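Local atomic coordinates of RNA polymerase ECF-subfamily sigma factor (Streptomyces venezuelae, PDB entry 6DXO), a protein that acts as an ECF sigma factor, directing RNA polymerase to specific promoters in aerial mycelium formation, and is held here in complex with its anti-sigma factor. Residues 27-32 with 68-73; 39-44 with 95-100. All coordinates share one frame; numbering follows the deposited sequence.

Contact 1: 27-32 with 68-73; sequences YRYIYY and WLVTIA
The ring of Tyr-29 carries the contact, with Val-70 set over one of its faces. Val-70 CG1 stands 4.3 Å from the centroid of the Tyr-29 ring and only 7° off its normal, a CH-pi contact. Ala-73 meets the same ring obliquely, its CB 4.0 Å from Tyr-29 CD2, and the neighbouring CE2 of Tyr-29 comes equally near the carbonyl O of Val-70. The Tyr-29 ring thus rests on one turn of the opposite helix, touching residues three apart. Its CG is anti to the backbone N (chi1 170°), which swings the ring across to helix 65-79. Trp-68, at the start of segment 68-73, has its indole stacked on Phe-58 and edge-to-face with Trp-60.

Ile-30 supplies the second, purely aliphatic touch. Although its CB does not aim at the other helix, the branch through CG1 reaches over, and its CG1 and CD1 both lie 3.8 Å from Ala-73 CB. The methyl of Ala-73 touches both Tyr-29 and Ile-30, which reach it from directions about a right angle apart, and it also touches Thr-47 of helix 37-53. A small residue suits this approach, the CA atoms of Ile-30 and Ala-73 being 6.9 Å apart. No hydrogen bond spans the contact.

The segment axes come within 10.1 Å and run nearly parallel, crossing at -27°. Such apolar helix packing, with helix 37-53 touching both partners, belongs to the all-helical sigma-70 region 2 domain, in which this contact joins helices 12-31 and 65-79.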
loop_
_atom_site.group_PDB
_atom_site.type_symbol
_atom_site.label_atom_id
_atom_site.label_comp_id
_atom_site.label_asym_id
_atom_site.label_seq_id
_atom_site.Cartn_x
_atom_site.Cartn_y
_atom_site.Cartn_z
ATOM N N TYR A 27 -1.340 3.285 -5.203
ATOM C CA TYR A 27 -0.954 2.326 -6.252
ATOM C C TYR A 27 -1.674 2.621 -7.556
ATOM O O TYR A 27 -1.059 2.623 -8.635
ATOM C CB TYR A 27 -1.267 0.926 -5.756
ATOM C CG TYR A 27 -1.037 -0.184 -6.750
ATOM C CD1 TYR A 27 0.243 -0.610 -7.061
ATOM C CD2 TYR A 27 -2.114 -0.827 -7.334
ATOM C CE1 TYR A 27 0.446 -1.691 -7.981
ATOM C CE2 TYR A 27 -1.934 -1.890 -8.221
ATOM C CZ TYR A 27 -0.659 -2.303 -8.539
ATOM O OH TYR A 27 -0.509 -3.350 -9.420
ATOM N N ARG A 28 -2.970 2.874 -7.472
ATOM C CA ARG A 28 -3.768 3.161 -8.663
ATOM C C ARG A 28 -3.373 4.462 -9.337
ATOM O O ARG A 28 -3.365 4.536 -10.554
ATOM C CB ARG A 28 -5.263 3.128 -8.359
ATOM C CG ARG A 28 -5.759 1.718 -8.020
ATOM C CD ARG A 28 -7.265 1.679 -8.027
ATOM N NE ARG A 28 -7.835 2.150 -6.774
ATOM C CZ ARG A 28 -8.198 1.342 -5.782
ATOM N NH1 ARG A 28 -8.048 0.033 -5.907
ATOM N NH2 ARG A 28 -8.711 1.842 -4.668
ATOM N N TYR A 29 -3.007 5.475 -8.552
ATOM C CA TYR A 29 -2.512 6.704 -9.165
ATOM C C TYR A 29 -1.230 6.432 -9.974
ATOM O O TYR A 29 -1.066 6.896 -11.123
ATOM C CB TYR A 29 -2.279 7.771 -8.091
ATOM C CG TYR A 29 -1.529 8.974 -8.645
ATOM C CD1 TYR A 29 -2.194 9.951 -9.387
ATOM C CD2 TYR A 29 -0.151 9.098 -8.468
ATOM C CE1 TYR A 29 -1.501 11.064 -9.906
ATOM C CE2 TYR A 29 0.544 10.199 -8.992
ATOM C CZ TYR A 29 -0.137 11.158 -9.714
ATOM O OH TYR A 29 0.560 12.229 -10.248
ATOM N N ILE A 30 -0.335 5.651 -9.380
ATOM C CA ILE A 30 0.963 5.343 -9.971
ATOM C C ILE A 30 0.838 4.378 -11.169
ATOM O O ILE A 30 1.531 4.538 -12.176
ATOM C CB ILE A 30 1.933 4.759 -8.904
ATOM C CG1 ILE A 30 2.254 5.810 -7.824
ATOM C CG2 ILE A 30 3.231 4.269 -9.520
ATOM C CD1 ILE A 30 3.191 5.293 -6.723
ATOM N N TYR A 31 -0.067 3.409 -11.043
ATOM C CA TYR A 31 -0.170 2.257 -11.952
ATOM C C TYR A 31 -0.191 2.672 -13.421
ATOM O O TYR A 31 0.453 2.046 -14.272
ATOM C CB TYR A 31 -1.476 1.514 -11.648
ATOM C CG TYR A 31 -1.640 0.180 -12.340
ATOM C CD1 TYR A 31 -1.092 -0.961 -11.796
ATOM C CD2 TYR A 31 -2.372 0.057 -13.526
ATOM C CE1 TYR A 31 -1.243 -2.204 -12.410
ATOM C CE2 TYR A 31 -2.520 -1.193 -14.150
ATOM C CZ TYR A 31 -1.959 -2.310 -13.583
ATOM O OH TYR A 31 -2.098 -3.556 -14.186
ATOM N N TYR A 32 -0.956 3.719 -13.703
ATOM C CA TYR A 32 -1.243 4.096 -15.079
ATOM C C TYR A 32 -0.177 5.041 -15.616
ATOM O O TYR A 32 -0.231 5.439 -16.787
ATOM C CB TYR A 32 -2.650 4.712 -15.187
ATOM C CG TYR A 32 -3.795 3.773 -14.804
ATOM C CD1 TYR A 32 -4.449 3.007 -15.759
ATOM C CD2 TYR A 32 -4.237 3.685 -13.483
ATOM C CE1 TYR A 32 -5.517 2.156 -15.402
ATOM C CE2 TYR A 32 -5.281 2.843 -13.123
ATOM C CZ TYR A 32 -5.921 2.100 -14.079
ATOM O OH TYR A 32 -6.961 1.270 -13.697
ATOM N N TRP A 68 -1.252 14.460 0.357
ATOM C CA TRP A 68 0.195 14.513 0.503
ATOM C C TRP A 68 0.838 13.290 -0.135
ATOM O O TRP A 68 1.828 13.393 -0.848
ATOM C CB TRP A 68 0.545 14.575 1.999
ATOM C CG TRP A 68 1.971 14.840 2.297
ATOM C CD1 TRP A 68 2.816 15.667 1.625
ATOM C CD2 TRP A 68 2.725 14.291 3.384
ATOM N NE1 TRP A 68 4.059 15.656 2.210
ATOM C CE2 TRP A 68 4.030 14.823 3.299
ATOM C CE3 TRP A 68 2.425 13.382 4.406
ATOM C CZ2 TRP A 68 5.042 14.485 4.210
ATOM C CZ3 TRP A 68 3.429 13.040 5.307
ATOM C CH2 TRP A 68 4.718 13.599 5.211
ATOM N N LEU A 69 0.257 12.125 0.131
ATOM C CA LEU A 69 0.751 10.893 -0.474
ATOM C C LEU A 69 0.744 11.030 -2.004
ATOM O O LEU A 69 1.706 10.701 -2.667
ATOM C CB LEU A 69 -0.117 9.711 -0.044
ATOM C CG LEU A 69 0.079 9.221 1.400
ATOM C CD1 LEU A 69 -0.950 8.155 1.768
ATOM C CD2 LEU A 69 1.497 8.689 1.626
ATOM N N VAL A 70 -0.357 11.521 -2.546
ATOM C CA VAL A 70 -0.490 11.656 -3.990
ATOM C C VAL A 70 0.565 12.599 -4.568
ATOM O O VAL A 70 1.172 12.329 -5.618
ATOM C CB VAL A 70 -1.919 12.078 -4.376
ATOM C CG1 VAL A 70 -1.972 12.478 -5.834
ATOM C CG2 VAL A 70 -2.900 10.924 -4.092
ATOM N N THR A 71 0.817 13.692 -3.862
ATOM C CA THR A 71 1.808 14.643 -4.329
ATOM C C THR A 71 3.221 14.079 -4.231
ATOM O O THR A 71 4.044 14.339 -5.090
ATOM C CB THR A 71 1.663 16.022 -3.620
ATOM O OG1 THR A 71 1.774 15.858 -2.200
ATOM C CG2 THR A 71 0.304 16.611 -3.914
ATOM N N ILE A 72 3.488 13.268 -3.203
ATOM C CA ILE A 72 4.762 12.565 -3.108
ATOM C C ILE A 72 4.967 11.565 -4.239
ATOM O O ILE A 72 6.052 11.480 -4.807
ATOM C CB ILE A 72 4.914 11.842 -1.744
ATOM C CG1 ILE A 72 5.148 12.861 -0.627
ATOM C CG2 ILE A 72 6.055 10.816 -1.791
ATOM C CD1 ILE A 72 4.916 12.287 0.761
ATOM N N ALA A 73 3.923 10.794 -4.557
ATOM C CA ALA A 73 4.022 9.798 -5.609
ATOM C C ALA A 73 4.240 10.515 -6.933
ATOM O O ALA A 73 5.028 10.075 -7.752
ATOM C CB ALA A 73 2.765 8.911 -5.671
#

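Contact 2: 39-44 with 95-100; sequences TAEDLT and AVRRLN
Arg-97 reaches across to Glu-41 and Asp-42, and the three residues form a salt-bridge network. The shorter bridge runs from Asp-42 OD1 to Arg-97 NH1 at 3.0 Å. Despite that distance it is an attraction of charges only: the oxygen lies well out of the guanidinium plane, no N-H points at it, and the carboxylate and guanidinium planes stand 70° apart. Glu-41 comes from another direction, its OE1 at the edge of the guanidinium and near its plane, 3.5 Å from Arg-97 NH2. Here the two side chains cross at about a right angle.

Apart from the bridges, Glu-41 CB lies 3.8 Å from Arg-97 NH1, a van der Waals contact, so that nitrogen passes beside the root of one acid while lying close to the oxygen of the other.

No hydrogen bond crosses between the segments. Arg-97 NE has a weak one to Gln-104 OE1, a second-shell tie from helix 101-112; bends at chi2 (-106°) and chi3 bring the guanidinium to the two acids. Glu-41 O accepts from Gln-66 NE2 of the second chain of the complex, whose Val-62 and Val-65 pack on Glu-41 and Arg-97. An alanine in place of Arg-97 would probably leave both carboxylates without this shared positive partner and weaken the link between the two helices.

Asp-42 belongs to a sequence motif that probably binds the polymerase core, so this bridge engages part of that surface. Arg-97 probably offsets the charge of buried Glu-41, while exposed Asp-42 adds a less directional attraction. A link of charges places only loose demands on orientation, consistent with a slender bridge between regions 2 and 4 beside a partner chain that touches both.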
loop_
_atom_site.group_PDB
_atom_site.type_symbol
_atom_site.label_atom_id
_atom_site.label_comp_id
_atom_site.label_asym_id
_atom_site.label_seq_id
_atom_site.Cartn_x
_atom_site.Cartn_y
_atom_site.Cartn_z
ATOM N N THR A 39 7.315 -1.789 -11.017
ATOM C CA THR A 39 7.663 -0.394 -10.796
ATOM C C THR A 39 6.585 0.318 -9.989
ATOM O O THR A 39 6.891 1.074 -9.058
ATOM C CB THR A 39 7.917 0.342 -12.123
ATOM O OG1 THR A 39 9.029 -0.275 -12.791
ATOM C CG2 THR A 39 8.223 1.803 -11.871
ATOM N N ALA A 40 5.325 0.056 -10.321
ATOM C CA ALA A 40 4.213 0.677 -9.592
ATOM C C ALA A 40 4.220 0.247 -8.113
ATOM O O ALA A 40 3.994 1.059 -7.210
ATOM C CB ALA A 40 2.885 0.355 -10.250
ATOM N N GLU A 41 4.516 -1.024 -7.870
ATOM C CA GLU A 41 4.597 -1.532 -6.498
ATOM C C GLU A 41 5.749 -0.872 -5.755
ATOM O O GLU A 41 5.592 -0.444 -4.605
ATOM C CB GLU A 41 4.771 -3.062 -6.483
ATOM C CG GLU A 41 3.574 -3.842 -7.037
ATOM C CD GLU A 41 3.902 -5.299 -7.362
ATOM O OE1 GLU A 41 5.078 -5.693 -7.253
ATOM O OE2 GLU A 41 2.971 -6.048 -7.722
ATOM N N ASP A 42 6.911 -0.789 -6.404
ATOM C CA ASP A 42 8.101 -0.204 -5.785
ATOM C C ASP A 42 7.922 1.274 -5.433
ATOM O O ASP A 42 8.302 1.713 -4.342
ATOM C CB ASP A 42 9.336 -0.379 -6.674
ATOM C CG ASP A 42 9.844 -1.813 -6.701
ATOM O OD1 ASP A 42 9.382 -2.632 -5.874
ATOM O OD2 ASP A 42 10.718 -2.116 -7.546
ATOM N N LEU A 43 7.349 2.042 -6.353
ATOM C CA LEU A 43 7.099 3.452 -6.084
ATOM C C LEU A 43 5.988 3.651 -5.037
ATOM O O LEU A 43 5.921 4.678 -4.372
ATOM C CB LEU A 43 6.805 4.226 -7.383
ATOM C CG LEU A 43 7.952 4.345 -8.398
ATOM C CD1 LEU A 43 7.502 5.163 -9.608
ATOM C CD2 LEU A 43 9.193 4.951 -7.781
ATOM N N THR A 44 5.117 2.662 -4.876
ATOM C CA THR A 44 4.078 2.772 -3.852
ATOM C C THR A 44 4.765 2.670 -2.505
ATOM O O THR A 44 4.529 3.481 -1.597
ATOM C CB THR A 44 3.001 1.659 -4.021
ATOM O OG1 THR A 44 2.324 1.847 -5.268
ATOM C CG2 THR A 44 1.969 1.739 -2.897
ATOM N N ALA A 95 15.806 -7.329 1.079
ATOM C CA ALA A 95 16.308 -8.585 0.536
ATOM C C ALA A 95 15.144 -9.456 0.064
ATOM O O ALA A 95 15.207 -10.060 -1.002
ATOM C CB ALA A 95 17.142 -9.321 1.572
ATOM N N VAL A 96 14.073 -9.512 0.852
ATOM C CA VAL A 96 12.900 -10.305 0.472
ATOM C C VAL A 96 12.282 -9.805 -0.830
ATOM O O VAL A 96 11.844 -10.589 -1.667
ATOM C CB VAL A 96 11.811 -10.308 1.576
ATOM C CG1 VAL A 96 10.574 -11.044 1.089
ATOM C CG2 VAL A 96 12.340 -10.924 2.861
ATOM N N ARG A 97 12.238 -8.484 -0.992
ATOM C CA ARG A 97 11.644 -7.892 -2.183
ATOM C C ARG A 97 12.434 -8.226 -3.451
ATOM O O ARG A 97 11.929 -8.066 -4.558
ATOM C CB ARG A 97 11.506 -6.374 -2.019
ATOM C CG ARG A 97 10.235 -5.940 -1.306
ATOM C CD ARG A 97 9.235 -5.325 -2.285
ATOM N NE ARG A 97 8.872 -6.237 -3.368
ATOM C CZ ARG A 97 8.130 -5.896 -4.418
ATOM N NH1 ARG A 97 7.670 -4.659 -4.531
ATOM N NH2 ARG A 97 7.847 -6.788 -5.356
ATOM N N ARG A 98 13.667 -8.701 -3.281
ATOM C CA ARG A 98 14.536 -9.029 -4.416
ATOM C C ARG A 98 14.382 -10.468 -4.924
ATOM O O ARG A 98 14.795 -10.781 -6.043
ATOM C CB ARG A 98 16.001 -8.741 -4.076
ATOM C CG ARG A 98 16.318 -7.268 -3.869
ATOM C CD ARG A 98 17.810 -7.056 -3.689
ATOM N NE ARG A 98 18.308 -7.708 -2.483
ATOM C CZ ARG A 98 18.806 -7.057 -1.437
ATOM N NH1 ARG A 98 18.885 -5.735 -1.456
ATOM N NH2 ARG A 98 19.236 -7.729 -0.379
ATOM N N LEU A 99 13.792 -11.340 -4.109
ATOM C CA LEU A 99 13.562 -12.724 -4.522
ATOM C C LEU A 99 12.632 -12.769 -5.719
ATOM O O LEU A 99 11.819 -11.867 -5.914
ATOM C CB LEU A 99 12.944 -13.539 -3.378
ATOM C CG LEU A 99 13.707 -13.589 -2.057
ATOM C CD1 LEU A 99 12.840 -14.212 -0.963
ATOM C CD2 LEU A 99 15.019 -14.349 -2.218
ATOM N N ASN A 100 12.740 -13.826 -6.521
ATOM C CA ASN A 100 11.826 -14.018 -7.634
ATOM C C ASN A 100 10.412 -14.225 -7.094
ATOM O O ASN A 100 10.240 -14.456 -5.898
ATOM C CB ASN A 100 12.273 -15.193 -8.513
ATOM C CG ASN A 100 11.914 -16.543 -7.919
ATOM O OD1 ASN A 100 11.664 -16.660 -6.722
ATOM N ND2 ASN A 100 11.892 -17.572 -8.760
#

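In the fold
The two contacts meet through helix 37-53: Ile-30 of contact 1 packs against Ala-40, Leu-43 and Thr-44 of contact 2, and Tyr-27 also touches Thr-44. Both are partly buried, but their chemistry differs. The centre of contact 1 lies about 15 Å from the centre of the chain, yet it is apolar packing inside region 2, between two helices of one compact domain. Contact 2, its centre about 7 Å from that of the chain, spans regions 2 and 4, buries less surface and relies on charge, with Asp-42 exposed. The second chain reaches residues of both segment pairs, in contact 1 including Tyr-27, Arg-28 and Tyr-32, which do not touch segment 68-73.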